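Local coordinates for CalG4 (Micromonospora echinospora, PDB 3IA7), which is a GT-B-clan protein, built from two Rossmann-like domains joined by a linker and by a C-terminal helix that returns to the first domain, at residues F9-V12 with G16-Y19; A29-R34 with R388-V393; A89-A94 with R117-R122; E186-V191 with E394-R399; V211-T216 with A309-F314. All coordinates share one frame; numbering follows the deposited sequence.

Contact 1: F9-V12 with G16-Y19; sequences FANV and GHVY
In the first beta-alpha-beta unit of the N-terminal Rossmann-like domain, the turn after strand 6-10 brings Asn-11 and Val-12 against His-17 and Val-18 near the start of helix 15-30. The Asn-11 amide binds in two directions. Its ND2 donates to His-17 O at 2.9 Å, with an N-H...O angle of 145°, arriving well above the carbonyl plane and not on a lone pair; its OD1 accepts the backbone N of Val-12 at 2.8 Å, tying the amide to its own turn. ND2 also bonds to Tyr-37 OH, which should restrict flipping of the amide. Val-12 supplies the apolar half. With CG1 placed between its backbone N and carbonyl carbon (chi1 62°), that methyl lies over one face of the His-17 imidazole, a CH-pi contact 3.6 Å from CG1 to the ring centroid and 21° off the normal. Val-18 CG2 rests 3.4 Å from Val-12 O. His-17 ND1 is hydrogen-bonded to Asp-109 OD2 at the end of strand 105-109. The turn is thereby wedged between helix 15-30 and the two strands flanking 6-10, 34-39 with Tyr-37 and 105-109 with Asp-109.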
# COMPACT_ATOMS: atom_id res chain seq x y z
N PHE A 9 -16.84 12.75 1.08
CA PHE A 9 -15.78 12.89 2.08
C PHE A 9 -15.36 14.35 2.15
O PHE A 9 -15.02 14.98 1.16
CB PHE A 9 -14.55 12.07 1.69
CG PHE A 9 -14.65 10.62 1.98
CD1 PHE A 9 -15.60 9.81 1.33
CD2 PHE A 9 -13.76 10.02 2.86
CE1 PHE A 9 -15.68 8.43 1.60
CE2 PHE A 9 -13.82 8.63 3.13
CZ PHE A 9 -14.81 7.84 2.50
N ALA A 10 -15.38 14.90 3.34
CA ALA A 10 -14.82 16.25 3.59
C ALA A 10 -13.53 16.11 4.38
O ALA A 10 -13.55 15.58 5.53
CB ALA A 10 -15.85 17.11 4.36
N ASN A 11 -12.41 16.59 3.82
CA ASN A 11 -11.13 16.48 4.49
C ASN A 11 -10.29 17.74 4.28
O ASN A 11 -10.52 18.52 3.33
CB ASN A 11 -10.33 15.26 4.00
CG ASN A 11 -9.38 14.68 5.10
OD1 ASN A 11 -9.06 15.32 6.12
ND2 ASN A 11 -9.01 13.43 4.93
N VAL A 12 -9.37 17.97 5.20
CA VAL A 12 -8.42 19.07 5.08
C VAL A 12 -7.25 18.58 4.18
O VAL A 12 -7.07 17.39 3.97
CB VAL A 12 -7.95 19.59 6.47
CG1 VAL A 12 -7.22 18.50 7.20
CG2 VAL A 12 -7.01 20.81 6.32
N GLY A 16 -1.12 13.69 6.32
CA GLY A 16 -1.51 13.00 7.54
C GLY A 16 -3.02 12.84 7.70
O GLY A 16 -3.47 11.97 8.43
N HIS A 17 -3.78 13.69 7.02
CA HIS A 17 -5.24 13.66 7.07
C HIS A 17 -5.78 12.91 5.88
O HIS A 17 -6.71 12.11 6.02
CB HIS A 17 -5.79 15.09 7.08
CG HIS A 17 -5.52 15.80 8.37
ND1 HIS A 17 -6.38 15.73 9.45
CD2 HIS A 17 -4.45 16.52 8.78
CE1 HIS A 17 -5.86 16.40 10.46
NE2 HIS A 17 -4.70 16.91 10.08
N VAL A 18 -5.14 13.09 4.72
CA VAL A 18 -5.67 12.49 3.50
C VAL A 18 -5.37 10.98 3.44
O VAL A 18 -6.26 10.16 3.18
CB VAL A 18 -5.20 13.30 2.25
CG1 VAL A 18 -5.45 12.57 0.94
CG2 VAL A 18 -5.90 14.68 2.21
N TYR A 19 -4.12 10.62 3.69
CA TYR A 19 -3.65 9.25 3.38
C TYR A 19 -4.42 8.13 4.10
O TYR A 19 -4.88 7.20 3.43
CB TYR A 19 -2.12 9.10 3.48
CG TYR A 19 -1.67 7.63 3.43
CD1 TYR A 19 -1.42 6.99 2.20
CD2 TYR A 19 -1.52 6.87 4.62
CE1 TYR A 19 -1.02 5.63 2.14
CE2 TYR A 19 -1.11 5.51 4.57
CZ TYR A 19 -0.87 4.90 3.33
OH TYR A 19 -0.48 3.56 3.28

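Contact 2: A29-R34 with R388-V393; sequences ARRGHR and RAADEV
Asp-391 OD1 is gripped by two nitrogens of Arg-31, in a salt bridge that fastens the C-terminal helix 385-400 to the N-terminal Rossmann-like domain. This return of the last helix across the first domain is a hallmark of the GT-B fold. NH1 makes the strong bond, 2.7 Å to OD1 with an N-H...O angle of 155°; it meets the oxygen nearly along its C-O bond direction, and OD1 lies close to the guanidinium plane. NH2 adds only a weak bond to the same OD1, at 3.1 Å. The carboxylate and guanidinium planes are 50° apart, and the one oxygen takes both bonds, in place of a paired two-oxygen bridge. Ala-390, one residue earlier on the helix, closes one face of the guanidinium, its CB sitting over the centre 3.5 Å from Arg-31 CZ. The Arg-31 chain runs straight from CG to NE (chi2 178°), which lets it span the gap to helix 385-400. It also salt-bridges Glu-27 through NE and Glu-394 through NH1; three carboxylates thus surround one cation, which should offset its charge and probably limits its rotation. Arg-31 leaves the end of helix 15-30, which is terminated by a Schellman motif with Gly-32, of positive phi, as the C-prime residue: His-33 N bonds to Leu-28 O, and Gly-32 N reaches Ala-29 O at 2.9 Å.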
# COMPACT_ATOMS: atom_id res chain seq x y z
N ALA A 29 -15.62 2.67 -3.13
CA ALA A 29 -15.70 2.74 -4.59
C ALA A 29 -15.75 1.32 -5.20
O ALA A 29 -16.51 1.07 -6.16
CB ALA A 29 -14.48 3.56 -5.15
N ARG A 30 -14.95 0.38 -4.69
CA ARG A 30 -14.98 -1.01 -5.15
C ARG A 30 -16.36 -1.62 -5.00
O ARG A 30 -16.73 -2.47 -5.78
CB ARG A 30 -14.02 -1.94 -4.40
CG ARG A 30 -12.62 -1.70 -4.73
CD ARG A 30 -11.72 -2.81 -4.23
NE ARG A 30 -10.37 -2.32 -4.40
CZ ARG A 30 -9.67 -1.70 -3.44
NH1 ARG A 30 -10.16 -1.58 -2.23
NH2 ARG A 30 -8.44 -1.24 -3.69
N ARG A 31 -17.05 -1.24 -3.94
CA ARG A 31 -18.36 -1.72 -3.68
C ARG A 31 -19.44 -1.02 -4.49
O ARG A 31 -20.62 -1.28 -4.28
CB ARG A 31 -18.66 -1.67 -2.18
CG ARG A 31 -17.62 -2.49 -1.38
CD ARG A 31 -17.84 -2.44 0.14
NE ARG A 31 -16.78 -3.18 0.83
CZ ARG A 31 -16.86 -3.69 2.05
NH1 ARG A 31 -17.97 -3.53 2.78
NH2 ARG A 31 -15.80 -4.30 2.56
N GLY A 32 -19.06 -0.16 -5.44
CA GLY A 32 -20.07 0.45 -6.33
C GLY A 32 -20.57 1.84 -5.92
O GLY A 32 -21.35 2.45 -6.66
N HIS A 33 -20.12 2.35 -4.77
CA HIS A 33 -20.51 3.69 -4.27
C HIS A 33 -19.86 4.82 -5.05
O HIS A 33 -18.70 4.71 -5.46
CB HIS A 33 -20.27 3.81 -2.77
CG HIS A 33 -20.95 2.72 -1.99
ND1 HIS A 33 -22.31 2.50 -2.07
CD2 HIS A 33 -20.45 1.72 -1.22
CE1 HIS A 33 -22.62 1.44 -1.35
NE2 HIS A 33 -21.52 0.97 -0.80
N ARG A 34 -20.62 5.88 -5.26
CA ARG A 34 -20.15 7.11 -5.88
C ARG A 34 -19.52 7.97 -4.78
O ARG A 34 -20.22 8.37 -3.81
CB ARG A 34 -21.33 7.87 -6.49
CG ARG A 34 -20.90 9.21 -7.09
CD ARG A 34 -22.07 10.00 -7.63
NE ARG A 34 -21.61 11.33 -8.01
CZ ARG A 34 -22.42 12.34 -8.31
NH1 ARG A 34 -23.74 12.19 -8.22
NH2 ARG A 34 -21.90 13.50 -8.69
N ARG A 388 -13.04 -3.63 6.93
CA ARG A 388 -13.85 -3.49 8.11
C ARG A 388 -14.44 -2.10 8.18
O ARG A 388 -15.61 -1.94 8.55
CB ARG A 388 -13.02 -3.65 9.37
CG ARG A 388 -13.91 -3.51 10.62
CD ARG A 388 -13.09 -3.55 11.90
NE ARG A 388 -13.94 -3.23 13.06
CZ ARG A 388 -13.48 -2.95 14.27
NH1 ARG A 388 -12.16 -2.95 14.50
NH2 ARG A 388 -14.35 -2.65 15.22
N ALA A 389 -13.64 -1.11 7.85
CA ALA A 389 -14.12 0.28 7.87
C ALA A 389 -15.33 0.47 6.91
O ALA A 389 -16.35 1.08 7.30
CB ALA A 389 -12.98 1.21 7.53
N ALA A 390 -15.24 -0.14 5.72
CA ALA A 390 -16.34 -0.12 4.71
C ALA A 390 -17.56 -0.90 5.22
O ALA A 390 -18.69 -0.47 5.02
CB ALA A 390 -15.86 -0.66 3.39
N ASP A 391 -17.33 -2.04 5.88
CA ASP A 391 -18.41 -2.81 6.50
C ASP A 391 -19.18 -1.96 7.53
O ASP A 391 -20.44 -1.97 7.54
CB ASP A 391 -17.88 -4.10 7.18
CG ASP A 391 -17.45 -5.19 6.20
OD1 ASP A 391 -17.63 -5.06 4.95
OD2 ASP A 391 -16.98 -6.22 6.69
N GLU A 392 -18.44 -1.21 8.33
CA GLU A 392 -19.03 -0.42 9.43
C GLU A 392 -19.83 0.71 8.79
O GLU A 392 -20.92 1.02 9.21
CB GLU A 392 -17.96 0.23 10.30
CG GLU A 392 -17.05 -0.73 11.05
CD GLU A 392 -17.64 -1.31 12.33
OE1 GLU A 392 -18.68 -0.83 12.83
OE2 GLU A 392 -17.03 -2.26 12.85
N VAL A 393 -19.26 1.33 7.76
CA VAL A 393 -19.99 2.42 7.11
C VAL A 393 -21.26 1.88 6.45
O VAL A 393 -22.35 2.49 6.58
CB VAL A 393 -19.13 3.13 6.06
CG1 VAL A 393 -20.01 4.08 5.23
CG2 VAL A 393 -17.88 3.86 6.72

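Contact 3: A89-A94 with R117-R122; sequences AILRAA and RLLAAR
Leu-91 reaches from helix 75-98 to Leu-118 and Leu-119 of helix 113-123, and its CD1 does most of the touching, 3.6 Å from Leu-119 CG and 3.9 Å from Leu-118 CB. The side chains of Leu-91 and Leu-119 run past each other in opposite directions, so their branches lie alongside. The second Leu-91 methyl, CD2, meets Leu-118 CD1 at 4.0 Å. One turn further along its helix, Ala-94 offers only CB, and Leu-119 packs beside it, with CD1 3.7 Å from Ala-94 CB and CD2 almost as near. Leu-91 comes within range because its CG stands opposite the backbone N (chi1 178°), which swings the branch across the interface. Segments 89-94 and 117-122 run roughly the same way, their axes 10.2 Å apart at closest approach and crossing at -35°. Their helices belong to the N-terminal Rossmann-like domain, before and after its strand 105-109. Around this core, Tyr-172 packs on both Leu-91 and Leu-118, and Leu-168 and Leu-169 of helix 159-170 back Leu-118. No hydrogen bond joins the two segments: the buried face between them is purely aliphatic, while a salt bridge between the same helices, Arg-122 to Glu-95, lies at its border.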
# COMPACT_ATOMS: atom_id res chain seq x y z
N ALA A 89 -14.09 27.20 4.60
CA ALA A 89 -13.66 27.03 3.20
C ALA A 89 -14.20 25.71 2.62
O ALA A 89 -14.73 25.70 1.50
CB ALA A 89 -12.12 27.12 3.09
N ILE A 90 -14.07 24.65 3.38
CA ILE A 90 -14.53 23.30 3.00
C ILE A 90 -16.05 23.23 2.93
O ILE A 90 -16.63 22.74 1.93
CB ILE A 90 -13.97 22.23 4.00
CG1 ILE A 90 -12.43 22.07 3.80
CG2 ILE A 90 -14.70 20.84 3.81
CD1 ILE A 90 -11.74 21.47 4.98
N LEU A 91 -16.70 23.76 3.98
CA LEU A 91 -18.16 23.85 4.04
C LEU A 91 -18.74 24.59 2.81
O LEU A 91 -19.63 24.08 2.11
CB LEU A 91 -18.53 24.54 5.39
CG LEU A 91 -19.99 24.83 5.75
CD1 LEU A 91 -20.70 23.52 5.98
CD2 LEU A 91 -19.96 25.62 7.05
N ARG A 92 -18.22 25.78 2.51
CA ARG A 92 -18.73 26.54 1.36
C ARG A 92 -18.50 25.79 0.05
O ARG A 92 -19.36 25.84 -0.83
CB ARG A 92 -18.09 27.94 1.25
CG ARG A 92 -18.53 28.90 2.43
CD ARG A 92 -17.85 30.24 2.34
NE ARG A 92 -18.19 31.06 3.50
CZ ARG A 92 -17.68 32.26 3.74
NH1 ARG A 92 -16.76 32.79 2.92
NH2 ARG A 92 -18.08 32.91 4.82
N ALA A 93 -17.31 25.17 -0.13
CA ALA A 93 -16.99 24.49 -1.41
C ALA A 93 -17.95 23.33 -1.64
O ALA A 93 -18.40 23.12 -2.75
CB ALA A 93 -15.59 23.91 -1.41
N ALA A 94 -18.19 22.54 -0.60
CA ALA A 94 -19.07 21.36 -0.68
C ALA A 94 -20.52 21.79 -0.97
O ALA A 94 -21.17 21.20 -1.84
CB ALA A 94 -19.04 20.61 0.61
N ARG A 117 -20.13 18.31 10.21
CA ARG A 117 -21.37 18.25 10.97
C ARG A 117 -22.40 19.31 10.49
O ARG A 117 -23.60 19.04 10.48
CB ARG A 117 -21.08 18.41 12.46
CG ARG A 117 -20.26 17.25 13.03
CD ARG A 117 -20.21 17.35 14.55
NE ARG A 117 -21.56 17.25 15.09
CZ ARG A 117 -21.94 17.77 16.25
NH1 ARG A 117 -21.06 18.38 17.03
NH2 ARG A 117 -23.20 17.66 16.62
N LEU A 118 -21.92 20.48 10.08
CA LEU A 118 -22.84 21.50 9.52
C LEU A 118 -23.46 21.08 8.14
O LEU A 118 -24.61 21.34 7.87
CB LEU A 118 -22.17 22.89 9.49
CG LEU A 118 -21.85 23.44 10.93
CD1 LEU A 118 -21.20 24.85 10.76
CD2 LEU A 118 -23.13 23.52 11.83
N LEU A 119 -22.66 20.45 7.29
CA LEU A 119 -23.11 19.90 5.99
C LEU A 119 -24.19 18.89 6.26
O LEU A 119 -25.28 18.94 5.64
CB LEU A 119 -21.93 19.24 5.26
CG LEU A 119 -20.94 20.18 4.56
CD1 LEU A 119 -19.82 19.29 3.95
CD2 LEU A 119 -21.60 21.01 3.43
N ALA A 120 -23.92 18.02 7.22
CA ALA A 120 -24.87 16.97 7.62
C ALA A 120 -26.18 17.57 8.16
O ALA A 120 -27.26 17.08 7.84
CB ALA A 120 -24.22 16.04 8.68
N ALA A 121 -26.10 18.61 8.99
CA ALA A 121 -27.30 19.30 9.46
C ALA A 121 -28.09 19.96 8.32
O ALA A 121 -29.29 19.74 8.20
CB ALA A 121 -26.92 20.33 10.54
N ARG A 122 -27.43 20.76 7.51
CA ARG A 122 -28.12 21.50 6.45
C ARG A 122 -28.71 20.55 5.41
O ARG A 122 -29.84 20.71 4.99
CB ARG A 122 -27.24 22.53 5.74
CG ARG A 122 -28.00 23.26 4.56
CD ARG A 122 -27.32 24.59 4.24
NE ARG A 122 -27.42 25.52 5.36
CZ ARG A 122 -26.68 26.62 5.48
NH1 ARG A 122 -25.78 26.96 4.53
NH2 ARG A 122 -26.85 27.37 6.54

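Contact 4: E186-V191 with E394-R399; sequences EGLTIV and EAYLGR
Leu-188 and Tyr-396 both carry CG opposite their backbone N (chi1 near 180° in both), and these two extended first torsions bring the side chains past one another in opposite directions. The contact seats the C-terminal helix of the GT-B fold, 385-400, on the N-terminal Rossmann-like domain, at the approach to strand 189-191. Leu-188 CB stands over the centre of the Tyr-396 ring, 3.9 Å from the centroid and only 7° off the normal, a CH-pi contact. Its CD2 reaches back to the root of the tyrosine, 4.0 Å from Tyr-396 CB. The far end of the ring passes along the backbone of Gly-187, where CE1 lies 3.7 Å from Gly-187 C and the hydroxyl OH 3.5 Å from Gly-187 CA; no side chain stands in its way. Beyond the glycine, the Tyr-396 hydroxyl is hydrogen-bonded to Ala-127 O at the start of strand 127-131, so this buried polar group is satisfied and the ring is tethered at its tip as well as covered on a face. Val-128 of the same strand also packs on the Tyr-396 side chain. Next to the glycine, Glu-186 bonds to Tyr-108 OH through OE1, and its OE2 accepts Gly-187 N at 2.9 Å, with an N-H...O angle of 160°.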
# COMPACT_ATOMS: atom_id res chain seq x y z
N GLU A 186 -20.07 11.64 17.31
CA GLU A 186 -20.70 11.24 16.04
C GLU A 186 -21.41 9.89 16.11
O GLU A 186 -21.10 9.07 16.97
CB GLU A 186 -19.65 11.23 14.90
CG GLU A 186 -20.32 11.30 13.51
CD GLU A 186 -21.42 12.38 13.44
OE1 GLU A 186 -21.10 13.58 13.32
OE2 GLU A 186 -22.62 12.04 13.58
N GLY A 187 -22.43 9.68 15.27
CA GLY A 187 -23.16 8.38 15.25
C GLY A 187 -22.22 7.19 14.99
O GLY A 187 -22.45 6.08 15.49
N LEU A 188 -21.17 7.44 14.20
CA LEU A 188 -20.08 6.46 13.92
C LEU A 188 -18.75 7.20 13.77
O LEU A 188 -18.66 8.25 13.10
CB LEU A 188 -20.35 5.61 12.64
CG LEU A 188 -19.22 4.64 12.20
CD1 LEU A 188 -19.05 3.49 13.27
CD2 LEU A 188 -19.43 4.10 10.76
N THR A 189 -17.71 6.67 14.42
CA THR A 189 -16.38 7.21 14.30
C THR A 189 -15.44 6.06 13.94
O THR A 189 -15.39 5.06 14.67
CB THR A 189 -15.91 7.88 15.63
OG1 THR A 189 -16.82 8.97 15.98
CG2 THR A 189 -14.49 8.50 15.42
N ILE A 190 -14.73 6.21 12.82
CA ILE A 190 -13.76 5.27 12.35
C ILE A 190 -12.40 5.83 12.75
O ILE A 190 -11.98 6.94 12.33
CB ILE A 190 -13.81 5.05 10.78
CG1 ILE A 190 -15.26 4.78 10.28
CG2 ILE A 190 -12.73 3.96 10.32
CD1 ILE A 190 -15.83 3.47 10.65
N VAL A 191 -11.71 5.07 13.59
CA VAL A 191 -10.44 5.50 14.13
C VAL A 191 -9.36 4.62 13.52
O VAL A 191 -9.42 3.37 13.67
CB VAL A 191 -10.44 5.31 15.68
CG1 VAL A 191 -9.10 5.73 16.23
CG2 VAL A 191 -11.56 6.12 16.34
N GLU A 394 -21.14 0.77 5.71
CA GLU A 394 -22.35 0.21 5.07
C GLU A 394 -23.43 -0.24 6.07
O GLU A 394 -24.62 -0.01 5.83
CB GLU A 394 -22.01 -0.93 4.09
CG GLU A 394 -21.20 -0.45 2.87
CD GLU A 394 -21.04 -1.55 1.86
OE1 GLU A 394 -20.71 -2.68 2.28
OE2 GLU A 394 -21.27 -1.26 0.66
N ALA A 395 -23.01 -0.84 7.18
CA ALA A 395 -23.92 -1.24 8.26
C ALA A 395 -24.62 -0.02 8.92
O ALA A 395 -25.80 -0.09 9.23
CB ALA A 395 -23.19 -2.08 9.34
N TYR A 396 -23.88 1.06 9.13
CA TYR A 396 -24.40 2.30 9.71
C TYR A 396 -25.48 2.83 8.80
O TYR A 396 -26.59 3.15 9.25
CB TYR A 396 -23.23 3.29 9.90
CG TYR A 396 -23.54 4.68 10.45
CD1 TYR A 396 -24.12 4.86 11.73
CD2 TYR A 396 -23.26 5.79 9.69
CE1 TYR A 396 -24.37 6.13 12.21
CE2 TYR A 396 -23.50 7.06 10.17
CZ TYR A 396 -24.04 7.23 11.43
OH TYR A 396 -24.21 8.51 11.91
N LEU A 397 -25.20 2.87 7.51
CA LEU A 397 -26.22 3.27 6.51
C LEU A 397 -27.47 2.41 6.56
O LEU A 397 -28.57 2.93 6.53
CB LEU A 397 -25.63 3.27 5.12
CG LEU A 397 -24.71 4.42 4.74
CD1 LEU A 397 -24.20 4.16 3.32
CD2 LEU A 397 -25.45 5.76 4.77
N GLY A 398 -27.28 1.09 6.66
CA GLY A 398 -28.37 0.15 6.83
C GLY A 398 -29.24 0.51 8.01
O GLY A 398 -30.46 0.38 7.93
N ARG A 399 -28.64 0.96 9.12
CA ARG A 399 -29.42 1.32 10.31
C ARG A 399 -30.10 2.68 10.17
O ARG A 399 -31.29 2.81 10.46
CB ARG A 399 -28.58 1.34 11.59
CG ARG A 399 -27.86 0.05 11.94
CD ARG A 399 -27.09 0.16 13.26
NE ARG A 399 -25.88 1.00 13.24
CZ ARG A 399 -24.65 0.56 13.01
NH1 ARG A 399 -24.45 -0.73 12.76
NH2 ARG A 399 -23.61 1.40 13.04

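Contact 5: V211-T216 with A309-F314; sequences VGPTLT and AVLEAF
Pro-213 and Thr-216 lie on an irregular piece of chain that passes helix 307-315 without pairing to it, their CA atoms 6.7 Å from that of Leu-311 and 7.3 Å from that of Glu-312 respectively. The piece belongs to the linker that leaves strand 208-210, the last of the N-terminal sheet, and leads to strand 233-237 of the C-terminal Rossmann-like domain. Gly-212, at positive phi, turns the chain just before the proline. The sound contact is apolar: the Pro-213 ring, puckered C-gamma endo, sets CG 3.8 Å from Leu-311 CB, and its CB lies 4.1 Å from the same atom. The two side chains cross at about a right angle, and the proline meets CB of the leucine, not its methyls. Leu-311 also packs on Leu-193 and Pro-194, from the loop after strand 189-191, while Pro-213 touches Ile-380 of helix 367-381. At the other end of the segment the Glu-312 chain bends at chi2 (93°), carrying its carboxylate toward Thr-216, but the model is too tight there to be trusted in detail. Thr-216 OG1 and Glu-312 OE2 are 3.3 Å apart with a poor angle, and no hydrogen bond is formed. Leu-215, next to Thr-216 in the chain, packs on Arg-30 of the second subunit. The linker thus leans on the C-terminal domain through an apolar Pro-213/Leu-311 contact and an unbonded approach of Thr-216 to Glu-312, with no directional bond across the two segments, a kind of contact that could tolerate small shifts between the domains.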
# COMPACT_ATOMS: atom_id res chain seq x y z
N VAL A 211 -10.17 0.57 13.59
CA VAL A 211 -9.87 -0.27 12.40
C VAL A 211 -8.38 -0.42 12.09
O VAL A 211 -7.97 -1.20 11.22
CB VAL A 211 -10.70 0.16 11.13
CG1 VAL A 211 -12.25 0.11 11.44
CG2 VAL A 211 -10.19 1.54 10.61
N GLY A 212 -7.55 0.32 12.80
CA GLY A 212 -6.11 0.28 12.56
C GLY A 212 -5.61 1.08 11.32
O GLY A 212 -6.46 1.65 10.57
N PRO A 213 -4.28 1.09 11.07
CA PRO A 213 -3.67 1.80 9.92
C PRO A 213 -4.01 1.08 8.62
O PRO A 213 -4.41 -0.09 8.65
CB PRO A 213 -2.16 1.75 10.23
CG PRO A 213 -1.97 0.58 11.12
CD PRO A 213 -3.27 0.38 11.89
N THR A 214 -3.99 1.77 7.48
CA THR A 214 -4.23 1.05 6.23
C THR A 214 -2.85 0.41 6.05
O THR A 214 -1.84 1.06 6.29
CB THR A 214 -4.70 1.94 5.02
OG1 THR A 214 -6.11 2.23 5.13
CG2 THR A 214 -4.49 1.21 3.70
N LEU A 215 -2.81 -0.88 5.75
CA LEU A 215 -1.54 -1.55 5.87
C LEU A 215 -0.64 -1.29 4.67
O LEU A 215 -1.01 -0.57 3.74
CB LEU A 215 -1.67 -3.04 6.28
CG LEU A 215 -1.64 -3.37 7.79
CD1 LEU A 215 -0.78 -2.44 8.61
CD2 LEU A 215 -3.02 -3.50 8.44
N THR A 216 0.56 -1.84 4.73
CA THR A 216 1.67 -1.43 3.89
C THR A 216 2.08 -2.60 2.98
O THR A 216 1.63 -3.73 3.19
CB THR A 216 2.77 -0.99 4.84
OG1 THR A 216 4.00 -0.71 4.14
CG2 THR A 216 2.97 -2.05 5.96
N ALA A 309 3.92 6.84 11.12
CA ALA A 309 5.20 6.17 11.09
C ALA A 309 5.30 5.10 12.19
O ALA A 309 5.91 4.05 12.00
CB ALA A 309 6.32 7.18 11.24
N VAL A 310 4.76 5.42 13.36
CA VAL A 310 4.77 4.52 14.51
C VAL A 310 4.06 3.22 14.19
O VAL A 310 4.59 2.12 14.42
CB VAL A 310 4.20 5.31 15.74
CG1 VAL A 310 3.43 4.48 16.73
CG2 VAL A 310 5.32 6.21 16.38
N LEU A 311 2.84 3.35 13.70
CA LEU A 311 1.97 2.17 13.44
C LEU A 311 2.55 1.31 12.27
O LEU A 311 2.40 0.09 12.25
CB LEU A 311 0.55 2.67 13.14
CG LEU A 311 -0.23 3.30 14.33
CD1 LEU A 311 -1.67 3.70 13.92
CD2 LEU A 311 -0.28 2.46 15.57
N GLU A 312 3.20 1.97 11.31
CA GLU A 312 3.93 1.25 10.27
C GLU A 312 5.02 0.33 10.86
O GLU A 312 5.08 -0.87 10.49
CB GLU A 312 4.59 2.22 9.32
CG GLU A 312 4.94 1.64 8.00
CD GLU A 312 3.84 1.87 7.03
OE1 GLU A 312 3.74 3.02 6.51
OE2 GLU A 312 3.04 0.92 6.80
N ALA A 313 5.85 0.88 11.76
CA ALA A 313 6.87 0.12 12.50
C ALA A 313 6.21 -1.01 13.30
O ALA A 313 6.59 -2.19 13.18
CB ALA A 313 7.74 1.06 13.45
N PHE A 314 5.17 -0.68 14.06
CA PHE A 314 4.57 -1.75 14.85
C PHE A 314 3.88 -2.85 14.00
O PHE A 314 3.93 -3.99 14.40
CB PHE A 314 3.59 -1.17 15.85
CG PHE A 314 4.24 -0.26 16.87
CD1 PHE A 314 5.61 -0.36 17.19
CD2 PHE A 314 3.48 0.71 17.47
CE1 PHE A 314 6.19 0.48 18.15
CE2 PHE A 314 4.00 1.54 18.41
CZ PHE A 314 5.38 1.46 18.75

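Overall arrangement
Four of the contacts cluster on the N-terminal domain, and contact 5 leads toward the other. Contacts 2 and 4 divide helix 385-400 between them, their centres about 11 Å apart, and are bridged by Glu-394 of contact 4, which bonds to His-33 NE2 in segment 29-34 as well. Contact 1 opens helix 15-30 and contact 2 closes it, with centres about 17 Å apart. Ile-90 of contact 3 packs on the turn of contact 1, whereas contacts 3 and 5 lie about 30 Å apart by centres. Val-191 O of contact 4 probably accepts a hydrogen bond from Val-211 N of contact 5 (2.9 Å), where the linker begins. The Val-18 side chain of contact 1 is about 9 Å from a bound calcium ion.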